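Long-range contacts in FI20010p1 (Drosophila melanogaster, PDB 7CFB), which probably helps to assemble the piRNA amplification complex in gene silencing, using extended Tudor domains to bind Piwi proteins such as Aub: residues Q36-M41 with R151-A156; L84-L89 with T141-P146; I157-I162 with L189-V194. All blocks are in the same frame, centred on the assembly; numbering follows the deposited sequence.

Interaction 1 of 3, residues Q36-M41 with R151-A156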
ATOM      1  N   GLN A  36      -8.556  -1.278 -10.580  1.00 32.76           N
ATOM      2  CA  GLN A  36      -8.419  -0.031 -11.366  1.00 28.34           C
ATOM      3  C   GLN A  36      -7.026   0.583 -11.304  1.00 34.42           C
ATOM      4  O   GLN A  36      -6.730   1.320 -12.198  1.00 51.10           O
ATOM      5  CB  GLN A  36      -9.301   1.124 -10.905  1.00 39.73           C
ATOM      6  CG  GLN A  36     -10.668   0.757 -10.396  1.00 49.92           C
ATOM      7  CD  GLN A  36     -11.626   0.312 -11.463  1.00 60.61           C
ATOM      8  OE1 GLN A  36     -11.423  -0.695 -12.120  1.00 62.88           O
ATOM      9  NE2 GLN A  36     -12.711   1.040 -11.596  1.00 58.14           N
ATOM     10  N   ILE A  37      -6.242   0.333 -10.251  1.00 32.57           N
ATOM     11  CA  ILE A  37      -4.902   0.990 -10.118  1.00 30.47           C
ATOM     12  C   ILE A  37      -3.864   0.296 -11.011  1.00 27.91           C
ATOM     13  O   ILE A  37      -4.006  -0.921 -11.239  1.00 28.09           O
ATOM     14  CB  ILE A  37      -4.453   1.021  -8.642  1.00 28.02           C
ATOM     15  CG1 ILE A  37      -4.286  -0.389  -8.069  1.00 37.83           C
ATOM     16  CG2 ILE A  37      -5.406   1.861  -7.806  1.00 26.31           C
ATOM     17  CD1 ILE A  37      -4.206  -0.432  -6.560  1.00 34.55           C
ATOM     18  N   LEU A  38      -2.862   1.046 -11.494  1.00 25.23           N
ATOM     19  CA  LEU A  38      -1.809   0.436 -12.324  1.00 28.05           C
ATOM     20  C   LEU A  38      -0.961  -0.541 -11.500  1.00 29.95           C
ATOM     21  O   LEU A  38      -0.612  -0.222 -10.411  1.00 24.84           O
ATOM     22  CB  LEU A  38      -0.978   1.539 -12.967  1.00 26.57           C
ATOM     23  CG  LEU A  38       0.230   1.066 -13.755  1.00 26.65           C
ATOM     24  CD1 LEU A  38      -0.180   0.419 -15.054  1.00 22.37           C
ATOM     25  CD2 LEU A  38       1.188   2.202 -13.987  1.00 27.45           C
ATOM     26  N   LYS A  39      -0.679  -1.708 -12.058  1.00 21.47           N
ATOM     27  CA  LYS A  39       0.133  -2.742 -11.387  1.00 21.98           C
ATOM     28  C   LYS A  39       1.141  -3.344 -12.376  1.00 29.47           C
ATOM     29  O   LYS A  39       0.753  -3.642 -13.482  1.00 26.29           O
ATOM     30  CB  LYS A  39      -0.783  -3.831 -10.835  1.00 25.68           C
ATOM     31  CG  LYS A  39      -1.810  -3.391  -9.814  1.00 30.08           C
ATOM     32  CD  LYS A  39      -2.681  -4.497  -9.294  1.00 33.48           C
ATOM     33  CE  LYS A  39      -3.831  -4.883 -10.193  1.00 32.59           C
ATOM     34  NZ  LYS A  39      -4.264  -3.792 -11.080  1.00 34.59           N
ATOM     35  N   ASP A  40       2.395  -3.507 -11.968  1.00 26.98           N
ATOM     36  CA  ASP A  40       3.431  -4.141 -12.818  1.00 26.74           C
ATOM     37  C   ASP A  40       3.485  -5.641 -12.521  1.00 24.81           C
ATOM     38  O   ASP A  40       4.252  -6.058 -11.685  1.00 23.24           O
ATOM     39  CB  ASP A  40       4.772  -3.418 -12.755  1.00 23.70           C
ATOM     40  CG  ASP A  40       5.759  -3.921 -13.786  1.00 31.26           C
ATOM     41  OD1 ASP A  40       5.493  -4.919 -14.377  1.00 31.61           O
ATOM     42  OD2 ASP A  40       6.761  -3.281 -13.986  1.00 44.39           O
ATOM     43  N   MET A  41       2.683  -6.396 -13.256  1.00 24.04           N
ATOM     44  CA  MET A  41       2.565  -7.864 -13.173  1.00 18.21           C
ATOM     45  C   MET A  41       3.782  -8.556 -13.809  1.00 25.85           C
ATOM     46  O   MET A  41       4.074  -9.661 -13.441  1.00 24.67           O
ATOM     47  CB  MET A  41       1.252  -8.311 -13.799  1.00 24.52           C
ATOM     48  CG  MET A  41       0.074  -7.669 -13.166  1.00 24.72           C
ATOM     49  SD  MET A  41      -0.060  -7.870 -11.406  1.00 28.54           S
ATOM     50  CE  MET A  41      -0.167  -9.638 -11.228  1.00 25.39           C
ATOM     51  N   ARG A 151       1.944   8.541 -11.068  1.00 30.05           N
ATOM     52  CA  ARG A 151       1.772   7.592 -12.197  1.00 35.11           C
ATOM     53  C   ARG A 151       2.524   6.277 -12.008  1.00 30.72           C
ATOM     54  O   ARG A 151       2.339   5.427 -12.824  1.00 30.66           O
ATOM     55  CB  ARG A 151       2.141   8.270 -13.514  1.00 28.53           C
ATOM     56  CG  ARG A 151       1.095   9.243 -14.024  1.00 26.28           C
ATOM     57  CD  ARG A 151       1.611  10.035 -15.197  1.00 28.27           C
ATOM     58  NE  ARG A 151       0.693  11.034 -15.665  1.00 31.07           N
ATOM     59  CZ  ARG A 151      -0.299  10.813 -16.485  1.00 35.47           C
ATOM     60  NH1 ARG A 151      -0.520   9.596 -16.935  1.00 35.01           N
ATOM     61  NH2 ARG A 151      -1.083  11.800 -16.843  1.00 28.64           N
ATOM     62  N   LEU A 152       3.336   6.143 -10.972  1.00 31.00           N
ATOM     63  CA  LEU A 152       4.091   4.889 -10.763  1.00 29.00           C
ATOM     64  C   LEU A 152       3.169   3.727 -10.376  1.00 30.78           C
ATOM     65  O   LEU A 152       2.208   3.950  -9.703  1.00 30.59           O
ATOM     66  CB  LEU A 152       5.180   5.125  -9.725  1.00 23.28           C
ATOM     67  CG  LEU A 152       6.370   5.923 -10.234  1.00 35.27           C
ATOM     68  CD1 LEU A 152       7.262   6.323  -9.083  1.00 37.03           C
ATOM     69  CD2 LEU A 152       7.152   5.135 -11.264  1.00 31.32           C
ATOM     70  N   PRO A 153       3.467   2.477 -10.763  1.00 35.17           N
ATOM     71  CA  PRO A 153       2.618   1.341 -10.427  1.00 27.07           C
ATOM     72  C   PRO A 153       2.499   1.046  -8.924  1.00 34.97           C
ATOM     73  O   PRO A 153       3.411   1.232  -8.209  1.00 24.05           O
ATOM     74  CB  PRO A 153       3.320   0.157 -11.089  1.00 26.34           C
ATOM     75  CG  PRO A 153       4.167   0.779 -12.146  1.00 35.37           C
ATOM     76  CD  PRO A 153       4.608   2.098 -11.564  1.00 24.77           C
ATOM     77  N   ALA A 154       1.330   0.588  -8.515  1.00 24.79           N
ATOM     78  CA  ALA A 154       1.105   0.232  -7.109  1.00 26.43           C
ATOM     79  C   ALA A 154       2.058  -0.904  -6.795  1.00 28.03           C
ATOM     80  O   ALA A 154       2.100  -1.829  -7.536  1.00 29.74           O
ATOM     81  CB  ALA A 154      -0.323  -0.191  -6.919  1.00 22.60           C
ATOM     82  N   GLN A 155       2.789  -0.780  -5.716  1.00 23.34           N
ATOM     83  CA  GLN A 155       3.760  -1.803  -5.295  1.00 24.74           C
ATOM     84  C   GLN A 155       3.078  -3.097  -4.846  1.00 28.38           C
ATOM     85  O   GLN A 155       3.616  -4.139  -5.099  1.00 26.09           O
ATOM     86  CB  GLN A 155       4.690  -1.227  -4.233  1.00 24.70           C
ATOM     87  CG  GLN A 155       5.551  -0.102  -4.780  1.00 24.27           C
ATOM     88  CD  GLN A 155       6.433  -0.611  -5.885  1.00 32.26           C
ATOM     89  OE1 GLN A 155       7.285  -1.434  -5.667  1.00 31.32           O
ATOM     90  NE2 GLN A 155       6.221  -0.131  -7.082  1.00 29.23           N
ATOM     91  N   ALA A 156       1.939  -2.989  -4.182  1.00 24.10           N
ATOM     92  CA  ALA A 156       1.326  -4.179  -3.564  1.00 26.01           C
ATOM     93  C   ALA A 156       0.544  -5.036  -4.556  1.00 25.08           C
ATOM     94  O   ALA A 156      -0.463  -4.606  -5.037  1.00 29.30           O
ATOM     95  CB  ALA A 156       0.511  -3.779  -2.375  1.00 21.59           C
TER
HETATM   96  O   HOH W   1       3.596  -2.828  -9.662  1.00 31.07           O
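Two linkers meet where Leu38 and Ala154 are joined: residues 36-41, which leave helix 30-36 on the way to strand 49-57, and residues 151-156, which run from helix 147-150 to strand 157-161 of the mixed sheet. Their touching parts run 78° apart. Ala154 N donates to Leu38 O over 2.8 Å, and the donor is tilted from the carbonyl plane. On one side of this bond the CB of Ala154 points at the first linker and meets Ile37 CD1 at 3.9 Å. On the other, the side chains of Leu38 and Pro153 lie alongside each other and point the same way, with Leu38 CD2 3.8 Å from Pro153 CG. Leu38 CG stands opposite its own backbone N (chi1 175°), which carries the same CD2 to 3.6 Å from Arg151 O. The course of 151-156 is consistent with a crossing between the antiparallel Tudor sheet and the mixed sheet, as in extended Tudor domains. Arg111 of strand 108-117 hydrogen-bonds the carbonyls of Leu152 and Pro153. Farther along, a water accepts from Asp40 N at 2.7 Å and donates to Ala154 O at 2.8 Å, extending the polar link past the Pro153 ring. The CB of Lys39 points away from residues 151-156, and the chain folds back over its own linker: NZ donates to Ile37 O at 2.9 Å, from nearly straight beyond the carbonyl oxygen. The same ammonium group also bonds Tyr34 O and makes a cation-pi contact with Tyr34, which ties the linker to the helix it has just left.

Interaction 2 of 3, residues L84-L89 with T141-P146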
ATOM      1  N   LEU A  84      11.404  14.185   0.244  1.00 40.78           N
ATOM      2  CA  LEU A  84      10.910  15.148  -0.774  1.00 36.50           C
ATOM      3  C   LEU A  84       9.768  15.973  -0.205  1.00 40.01           C
ATOM      4  O   LEU A  84       8.872  15.405   0.330  1.00 45.70           O
ATOM      5  CB  LEU A  84      10.391  14.442  -2.023  1.00 39.04           C
ATOM      6  CG  LEU A  84      11.334  13.553  -2.817  1.00 42.05           C
ATOM      7  CD1 LEU A  84      10.594  13.003  -4.007  1.00 50.63           C
ATOM      8  CD2 LEU A  84      12.542  14.316  -3.299  1.00 41.86           C
ATOM      9  N   PRO A  85       9.781  17.309  -0.309  1.00 39.11           N
ATOM     10  CA  PRO A  85       8.658  18.102   0.130  1.00 38.90           C
ATOM     11  C   PRO A  85       7.467  17.910  -0.816  1.00 37.30           C
ATOM     12  O   PRO A  85       7.670  17.680  -1.953  1.00 34.94           O
ATOM     13  CB  PRO A  85       9.181  19.537   0.067  1.00 34.11           C
ATOM     14  CG  PRO A  85      10.297  19.476  -0.899  1.00 36.80           C
ATOM     15  CD  PRO A  85      10.887  18.097  -0.775  1.00 34.30           C
ATOM     16  N   LEU A  86       6.260  18.023  -0.287  1.00 34.92           N
ATOM     17  CA  LEU A  86       5.033  17.867  -1.090  1.00 33.36           C
ATOM     18  C   LEU A  86       4.068  18.994  -0.750  1.00 30.18           C
ATOM     19  O   LEU A  86       4.134  19.507   0.310  1.00 31.98           O
ATOM     20  CB  LEU A  86       4.381  16.525  -0.762  1.00 33.21           C
ATOM     21  CG  LEU A  86       5.126  15.260  -1.155  1.00 33.34           C
ATOM     22  CD1 LEU A  86       4.362  14.056  -0.663  1.00 33.46           C
ATOM     23  CD2 LEU A  86       5.284  15.178  -2.650  1.00 30.88           C
ATOM     24  N   GLN A  87       3.212  19.346  -1.685  1.00 34.59           N
ATOM     25  CA  GLN A  87       2.211  20.391  -1.447  1.00 31.79           C
ATOM     26  C   GLN A  87       1.084  19.790  -0.610  1.00 40.96           C
ATOM     27  O   GLN A  87       0.471  18.859  -1.050  1.00 30.93           O
ATOM     28  CB  GLN A  87       1.681  20.837  -2.800  1.00 27.47           C
ATOM     29  CG  GLN A  87       0.498  21.770  -2.728  1.00 35.78           C
ATOM     30  CD  GLN A  87       0.897  23.100  -2.149  1.00 48.14           C
ATOM     31  OE1 GLN A  87       0.717  23.365  -0.976  1.00 39.69           O
ATOM     32  NE2 GLN A  87       1.454  23.942  -2.985  1.00 45.28           N
ATOM     33  N   GLU A  88       0.835  20.339   0.565  1.00 33.41           N
ATOM     34  CA  GLU A  88      -0.280  19.862   1.403  1.00 39.23           C
ATOM     35  C   GLU A  88      -1.588  20.212   0.694  1.00 44.64           C
ATOM     36  O   GLU A  88      -1.619  21.180  -0.013  1.00 39.16           O
ATOM     37  CB  GLU A  88      -0.154  20.403   2.821  1.00 43.01           C
ATOM     38  CG  GLU A  88      -1.166  19.843   3.787  1.00 41.10           C
ATOM     39  CD  GLU A  88      -1.044  20.297   5.232  1.00 48.58           C
ATOM     40  OE1 GLU A  88       0.041  20.717   5.644  1.00 41.77           O
ATOM     41  OE2 GLU A  88      -2.028  20.195   5.933  1.00 46.22           O
ATOM     42  N   LEU A  89      -2.611  19.392   0.873  1.00 39.45           N
ATOM     43  CA  LEU A  89      -3.914  19.574   0.203  1.00 38.92           C
ATOM     44  C   LEU A  89      -5.012  19.831   1.228  1.00 38.55           C
ATOM     45  O   LEU A  89      -4.900  19.376   2.319  1.00 38.60           O
ATOM     46  CB  LEU A  89      -4.244  18.269  -0.521  1.00 42.50           C
ATOM     47  CG  LEU A  89      -3.523  18.004  -1.831  1.00 41.04           C
ATOM     48  CD1 LEU A  89      -3.994  16.691  -2.410  1.00 37.04           C
ATOM     49  CD2 LEU A  89      -3.770  19.123  -2.812  1.00 39.33           C
ATOM     50  N   THR A 141      -3.694  14.579   7.430  1.00 29.73           N
ATOM     51  CA  THR A 141      -2.818  15.518   6.702  1.00 36.15           C
ATOM     52  C   THR A 141      -2.466  14.841   5.380  1.00 37.63           C
ATOM     53  O   THR A 141      -1.821  13.819   5.423  1.00 29.32           O
ATOM     54  CB  THR A 141      -1.530  15.733   7.491  1.00 35.39           C
ATOM     55  OG1 THR A 141      -1.902  16.460   8.649  1.00 32.71           O
ATOM     56  CG2 THR A 141      -0.493  16.499   6.716  1.00 34.24           C
ATOM     57  N   ILE A 142      -2.855  15.443   4.267  1.00 32.22           N
ATOM     58  CA  ILE A 142      -2.675  14.817   2.932  1.00 33.10           C
ATOM     59  C   ILE A 142      -1.930  15.751   1.985  1.00 36.38           C
ATOM     60  O   ILE A 142      -1.998  16.948   2.159  1.00 32.28           O
ATOM     61  CB  ILE A 142      -4.036  14.392   2.364  1.00 27.80           C
ATOM     62  CG1 ILE A 142      -4.942  15.588   2.105  1.00 27.49           C
ATOM     63  CG2 ILE A 142      -4.698  13.384   3.266  1.00 28.09           C
ATOM     64  CD1 ILE A 142      -5.959  15.342   1.069  1.00 25.68           C
ATOM     65  N   PHE A 143      -1.275  15.170   0.996  1.00 34.60           N
ATOM     66  CA  PHE A 143      -0.474  15.920   0.010  1.00 33.12           C
ATOM     67  C   PHE A 143      -0.693  15.414  -1.407  1.00 35.43           C
ATOM     68  O   PHE A 143      -1.129  14.304  -1.599  1.00 29.68           O
ATOM     69  CB  PHE A 143       1.006  15.693   0.265  1.00 22.95           C
ATOM     70  CG  PHE A 143       1.433  15.874   1.690  1.00 36.76           C
ATOM     71  CD1 PHE A 143       1.676  17.130   2.194  1.00 31.94           C
ATOM     72  CD2 PHE A 143       1.578  14.786   2.521  1.00 33.99           C
ATOM     73  CE1 PHE A 143       2.077  17.286   3.504  1.00 37.05           C
ATOM     74  CE2 PHE A 143       1.973  14.942   3.832  1.00 43.30           C
ATOM     75  CZ  PHE A 143       2.241  16.195   4.310  1.00 39.12           C
ATOM     76  N   LYS A 144      -0.399  16.303  -2.345  1.00 33.55           N
ATOM     77  CA  LYS A 144      -0.405  16.064  -3.797  1.00 31.72           C
ATOM     78  C   LYS A 144       0.943  15.463  -4.184  1.00 33.16           C
ATOM     79  O   LYS A 144       1.943  15.860  -3.662  1.00 31.14           O
ATOM     80  CB  LYS A 144      -0.606  17.378  -4.539  1.00 36.37           C
ATOM     81  CG  LYS A 144      -0.778  17.228  -6.039  1.00 47.04           C
ATOM     82  CD  LYS A 144      -0.142  18.343  -6.804  1.00 52.49           C
ATOM     83  CE  LYS A 144      -1.161  19.239  -7.451  1.00 55.85           C
ATOM     84  NZ  LYS A 144      -1.620  18.660  -8.733  1.00 72.82           N
ATOM     85  N   LEU A 145       0.928  14.451  -5.015  1.00 30.47           N
ATOM     86  CA  LEU A 145       2.206  13.877  -5.439  1.00 32.80           C
ATOM     87  C   LEU A 145       2.598  14.537  -6.750  1.00 37.18           C
ATOM     88  O   LEU A 145       1.739  14.902  -7.482  1.00 33.13           O
ATOM     89  CB  LEU A 145       2.028  12.391  -5.698  1.00 29.84           C
ATOM     90  CG  LEU A 145       1.842  11.510  -4.480  1.00 31.26           C
ATOM     91  CD1 LEU A 145       1.254  10.197  -4.920  1.00 27.59           C
ATOM     92  CD2 LEU A 145       3.153  11.294  -3.782  1.00 26.14           C
ATOM     93  N   PRO A 146       3.891  14.676  -7.057  1.00 29.49           N
ATOM     94  CA  PRO A 146       4.305  15.118  -8.364  1.00 36.77           C
ATOM     95  C   PRO A 146       3.858  14.016  -9.341  1.00 39.46           C
ATOM     96  O   PRO A 146       3.982  12.864  -9.059  1.00 32.96           O
ATOM     97  CB  PRO A 146       5.820  15.260  -8.269  1.00 31.14           C
ATOM     98  CG  PRO A 146       6.186  14.468  -7.069  1.00 44.01           C
ATOM     99  CD  PRO A 146       4.996  14.531  -6.149  1.00 34.16           C
TER
HETATM  100  O   HOH W   2       3.403  18.188  -4.235  1.00 34.09           O
HETATM  101  O   HOH W   3      -3.941  18.287   4.296  1.00 31.89           O
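Two backbone hydrogen bonds join the segments, Lys144 N to Gln87 O at 3.0 Å and Leu89 N to Ile142 O at 2.8 Å. The first is nearly straight, with 167° at the hydrogen. Between them Glu88 and Phe143 form an antiparallel non-hydrogen-bonded pair, whose side chains diverge. The weakly bonded strand 87-89 is the outermost strand here of the antiparallel Tudor sheet, an SH3-like fold, while strand 142-144 is paired on its other flank with strand 99-103. A water lengthens the link beyond the strand end, accepting from Gln87 N and donating to Lys144 O.

The Phe143 ring turns its edge to the Gln87-Glu88 peptide, with Gln87 C and Glu88 N near the ring plane, and its CD1 lies 3.5 Å from Glu88 CA. Leu86 crosses Phe143 at about a right angle and brings CB to 3.6 Å from Phe143 CB. The ring also packs on Leu102 of strand 99-103 and Ile109 of strand 108-117. An alanine in place of Phe143 is likely to open a gap between Leu102, Ile109 and the Glu88 backbone, leaving the border strand with less to rest on. Glu88 runs out extended, CG beside the carbonyl carbon (chi1 -174°), and passes the ring at a slant toward Thr141 CG2.

On the face shared by Leu89 and Ile142, Leu89 CB touches Ile142 CD1 at 3.7 Å, and Leu89 CD2 lies against Lys144 CB. At the other end of the contact Leu86 CD2 touches both Lys144 O and Pro146 CD, each at 3.6 Å.

Interaction 3 of 3, residues I157-I162 with L189-V194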
ATOM      1  N   ILE A 157       1.016  -6.257  -4.751  1.00 29.17           N
ATOM      2  CA  ILE A 157       0.369  -7.226  -5.675  1.00 28.05           C
ATOM      3  C   ILE A 157      -0.343  -8.307  -4.856  1.00 25.92           C
ATOM      4  O   ILE A 157       0.286  -8.931  -4.048  1.00 29.65           O
ATOM      5  CB  ILE A 157       1.375  -7.835  -6.662  1.00 26.59           C
ATOM      6  CG1 ILE A 157       2.189  -6.780  -7.398  1.00 22.73           C
ATOM      7  CG2 ILE A 157       0.656  -8.751  -7.616  1.00 24.17           C
ATOM      8  CD1 ILE A 157       1.362  -5.845  -8.199  1.00 30.20           C
ATOM      9  N   ARG A 158      -1.625  -8.501  -5.114  1.00 29.73           N
ATOM     10  CA  ARG A 158      -2.437  -9.507  -4.393  1.00 30.12           C
ATOM     11  C   ARG A 158      -1.865 -10.884  -4.697  1.00 30.84           C
ATOM     12  O   ARG A 158      -1.527 -11.145  -5.818  1.00 27.07           O
ATOM     13  CB  ARG A 158      -3.905  -9.363  -4.783  1.00 37.41           C
ATOM     14  CG  ARG A 158      -4.880 -10.117  -3.902  1.00 39.45           C
ATOM     15  CD  ARG A 158      -6.317  -9.675  -4.078  1.00 45.57           C
ATOM     16  NE  ARG A 158      -7.141 -10.724  -3.516  1.00 56.19           N
ATOM     17  CZ  ARG A 158      -7.788 -10.673  -2.365  1.00 63.84           C
ATOM     18  NH1 ARG A 158      -8.483 -11.717  -1.965  1.00 65.55           N
ATOM     19  NH2 ARG A 158      -7.745  -9.594  -1.612  1.00 52.61           N
ATOM     20  N   CYS A 159      -1.750 -11.694  -3.670  1.00 27.68           N
ATOM     21  CA  CYS A 159      -1.117 -13.008  -3.786  1.00 25.34           C
ATOM     22  C   CYS A 159      -1.794 -14.042  -2.887  1.00 37.77           C
ATOM     23  O   CYS A 159      -1.873 -13.825  -1.701  1.00 33.02           O
ATOM     24  CB  CYS A 159       0.321 -12.837  -3.328  1.00 31.98           C
ATOM     25  SG  CYS A 159       1.375 -14.264  -3.617  1.00 41.70           S
ATOM     26  N   ASP A 160      -2.178 -15.161  -3.474  1.00 37.54           N
ATOM     27  CA  ASP A 160      -2.715 -16.302  -2.711  1.00 32.67           C
ATOM     28  C   ASP A 160      -1.496 -17.139  -2.350  1.00 25.94           C
ATOM     29  O   ASP A 160      -0.892 -17.689  -3.236  1.00 29.07           O
ATOM     30  CB  ASP A 160      -3.780 -17.026  -3.534  1.00 38.78           C
ATOM     31  CG  ASP A 160      -4.251 -18.347  -2.950  1.00 56.26           C
ATOM     32  OD1 ASP A 160      -3.781 -18.716  -1.879  1.00 53.25           O
ATOM     33  OD2 ASP A 160      -5.074 -18.987  -3.585  1.00 57.21           O
ATOM     34  N   LEU A 161      -1.108 -17.151  -1.085  1.00 30.73           N
ATOM     35  CA  LEU A 161       0.070 -17.939  -0.662  1.00 33.57           C
ATOM     36  C   LEU A 161      -0.407 -19.350  -0.337  1.00 42.41           C
ATOM     37  O   LEU A 161      -1.334 -19.466   0.416  1.00 48.16           O
ATOM     38  CB  LEU A 161       0.743 -17.296   0.547  1.00 35.75           C
ATOM     39  CG  LEU A 161       1.579 -16.050   0.283  1.00 33.44           C
ATOM     40  CD1 LEU A 161       2.020 -15.419   1.567  1.00 36.88           C
ATOM     41  CD2 LEU A 161       2.767 -16.321  -0.598  1.00 35.27           C
ATOM     42  N   ILE A 162       0.255 -20.366  -0.871  1.00 43.13           N
ATOM     43  CA  ILE A 162      -0.167 -21.773  -0.668  1.00 32.53           C
ATOM     44  C   ILE A 162       0.969 -22.564  -0.038  1.00 39.37           C
ATOM     45  O   ILE A 162       2.074 -22.086  -0.034  1.00 42.22           O
ATOM     46  CB  ILE A 162      -0.612 -22.389  -1.999  1.00 40.25           C
ATOM     47  CG1 ILE A 162       0.561 -22.539  -2.957  1.00 34.76           C
ATOM     48  CG2 ILE A 162      -1.729 -21.586  -2.620  1.00 40.82           C
ATOM     49  CD1 ILE A 162       0.166 -23.039  -4.291  1.00 39.66           C
ATOM     50  N   LEU A 189      -1.657 -13.253  -7.929  1.00 28.34           N
ATOM     51  CA  LEU A 189      -0.635 -14.296  -8.023  1.00 28.57           C
ATOM     52  C   LEU A 189      -1.005 -15.489  -7.159  1.00 35.52           C
ATOM     53  O   LEU A 189      -1.670 -15.339  -6.163  1.00 31.55           O
ATOM     54  CB  LEU A 189       0.686 -13.756  -7.475  1.00 26.10           C
ATOM     55  CG  LEU A 189       1.293 -12.508  -8.090  1.00 27.06           C
ATOM     56  CD1 LEU A 189       2.572 -12.151  -7.368  1.00 20.65           C
ATOM     57  CD2 LEU A 189       1.561 -12.707  -9.563  1.00 23.78           C
ATOM     58  N   VAL A 190      -0.563 -16.645  -7.596  1.00 30.09           N
ATOM     59  CA  VAL A 190      -0.601 -17.842  -6.740  1.00 29.98           C
ATOM     60  C   VAL A 190       0.870 -18.157  -6.546  1.00 28.07           C
ATOM     61  O   VAL A 190       1.518 -18.458  -7.508  1.00 29.71           O
ATOM     62  CB  VAL A 190      -1.389 -18.993  -7.371  1.00 29.59           C
ATOM     63  CG1 VAL A 190      -1.200 -20.264  -6.586  1.00 33.31           C
ATOM     64  CG2 VAL A 190      -2.855 -18.655  -7.513  1.00 30.97           C
ATOM     65  N   ALA A 191       1.354 -18.003  -5.333  1.00 28.46           N
ATOM     66  CA  ALA A 191       2.781 -18.215  -5.044  1.00 37.57           C
ATOM     67  C   ALA A 191       2.969 -18.997  -3.745  1.00 34.47           C
ATOM     68  O   ALA A 191       2.158 -18.918  -2.882  1.00 33.13           O
ATOM     69  CB  ALA A 191       3.479 -16.893  -4.965  1.00 33.09           C
ATOM     70  N   GLU A 192       4.072 -19.712  -3.662  1.00 31.65           N
ATOM     71  CA  GLU A 192       4.421 -20.523  -2.486  1.00 41.08           C
ATOM     72  C   GLU A 192       5.715 -19.955  -1.919  1.00 38.49           C
ATOM     73  O   GLU A 192       6.645 -19.839  -2.647  1.00 41.67           O
ATOM     74  CB  GLU A 192       4.539 -21.967  -2.957  1.00 39.34           C
ATOM     75  CG  GLU A 192       5.414 -22.819  -2.093  1.00 49.09           C
ATOM     76  CD  GLU A 192       5.348 -24.290  -2.437  1.00 48.55           C
ATOM     77  OE1 GLU A 192       4.826 -24.613  -3.467  1.00 52.41           O
ATOM     78  OE2 GLU A 192       5.831 -25.071  -1.669  1.00 51.84           O
ATOM     79  N   PRO A 193       5.800 -19.546  -0.650  1.00 40.64           N
ATOM     80  CA  PRO A 193       7.034 -19.016  -0.158  1.00 38.74           C
ATOM     81  C   PRO A 193       8.076 -20.117  -0.009  1.00 45.14           C
ATOM     82  O   PRO A 193       7.727 -21.213   0.256  1.00 43.90           O
ATOM     83  CB  PRO A 193       6.664 -18.440   1.199  1.00 39.57           C
ATOM     84  CG  PRO A 193       5.461 -19.197   1.602  1.00 40.41           C
ATOM     85  CD  PRO A 193       4.741 -19.518   0.321  1.00 38.15           C
ATOM     86  N   VAL A 194       9.327 -19.766  -0.227  1.00 40.42           N
ATOM     87  CA  VAL A 194      10.420 -20.733  -0.002  1.00 46.57           C
ATOM     88  C   VAL A 194      10.979 -20.372   1.368  1.00 56.00           C
ATOM     89  O   VAL A 194      11.163 -19.193   1.647  1.00 62.85           O
ATOM     90  CB  VAL A 194      11.448 -20.769  -1.142  1.00 45.22           C
ATOM     91  CG1 VAL A 194      10.761 -20.990  -2.464  1.00 38.50           C
ATOM     92  CG2 VAL A 194      12.280 -19.525  -1.206  1.00 48.70           C
TER
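Residues Cys159 to Leu161 pair in parallel with Leu189 to Ala191, the two strand axes approaching to 4.5 Å with 51° between their directions, a strongly twisted pair. Four backbone bonds alternate along it: Leu189 N to Arg158 O, Asp160 N to Leu189 O, Ala191 N to Asp160 O and Ile162 N to Ala191 O. The second is short, 2.7 Å from Asp160 N to Leu189 O, and almost straight (170°), whereas the first is clearly bent.

Cys159, Leu161, Leu189 and Ala191 share one face of the sheet. With SG trans to N (chi1 -171°), the thiol of Cys159 is brought against the neighbouring strand, where SG rests 3.6 Å from Ala191 CB and also touches Leu189 CB. Leu189 crosses obliquely over Ile157, its CG 3.8 Å from Ile157 CG2. Leu189 also packs against Val66 and Phe44.

Strands 49-57, 64-67, 157-161, 189-194 and 176-184 follow one another in the order 1-2-3-5-4, with the first and last also paired; this order is consistent with an OB fold, as in the staphylococcal-nuclease-like half of extended Tudor domains, and the parallel pair of its third and fifth strands is the one described here. The third strand is bonded on its other flank to strand 64-67, the fifth to strand 176-184.

Asp160 and Val190 occupy the opposite face. Farther along, Ile162 sets CD1 3.9 Å from Val190 CG1, while its CG1 meets Glu192 CB at 4.0 Å, the two side chains crossing at about a right angle. Leu161 CD2 comes within 3.5 Å of Ala191 O and lies 3.9 Å from Pro193 CD.

How the interactions relate
Interaction 1 lies between the other two in the fold. Interaction 2 belongs to the antiparallel Tudor sheet and interaction 3 to the five-stranded mixed sheet; their centres are about 33 Å apart, on opposite sides of the chain's centre. The residues between the segments of interaction 1 include interaction 2 and the first two strands of the mixed sheet; interaction 3 follows. Interactions 1 and 2, centres about 20 Å apart, do not touch. Interactions 1 and 3, about 17 Å apart, do: Met41 CE packs on Ile157 CG2 at 3.8 Å and on Leu189 CD2 at 3.9 Å. The two sheets are probably parts of one module, the Tudor strands inserted between strands 64-67 and 157-161.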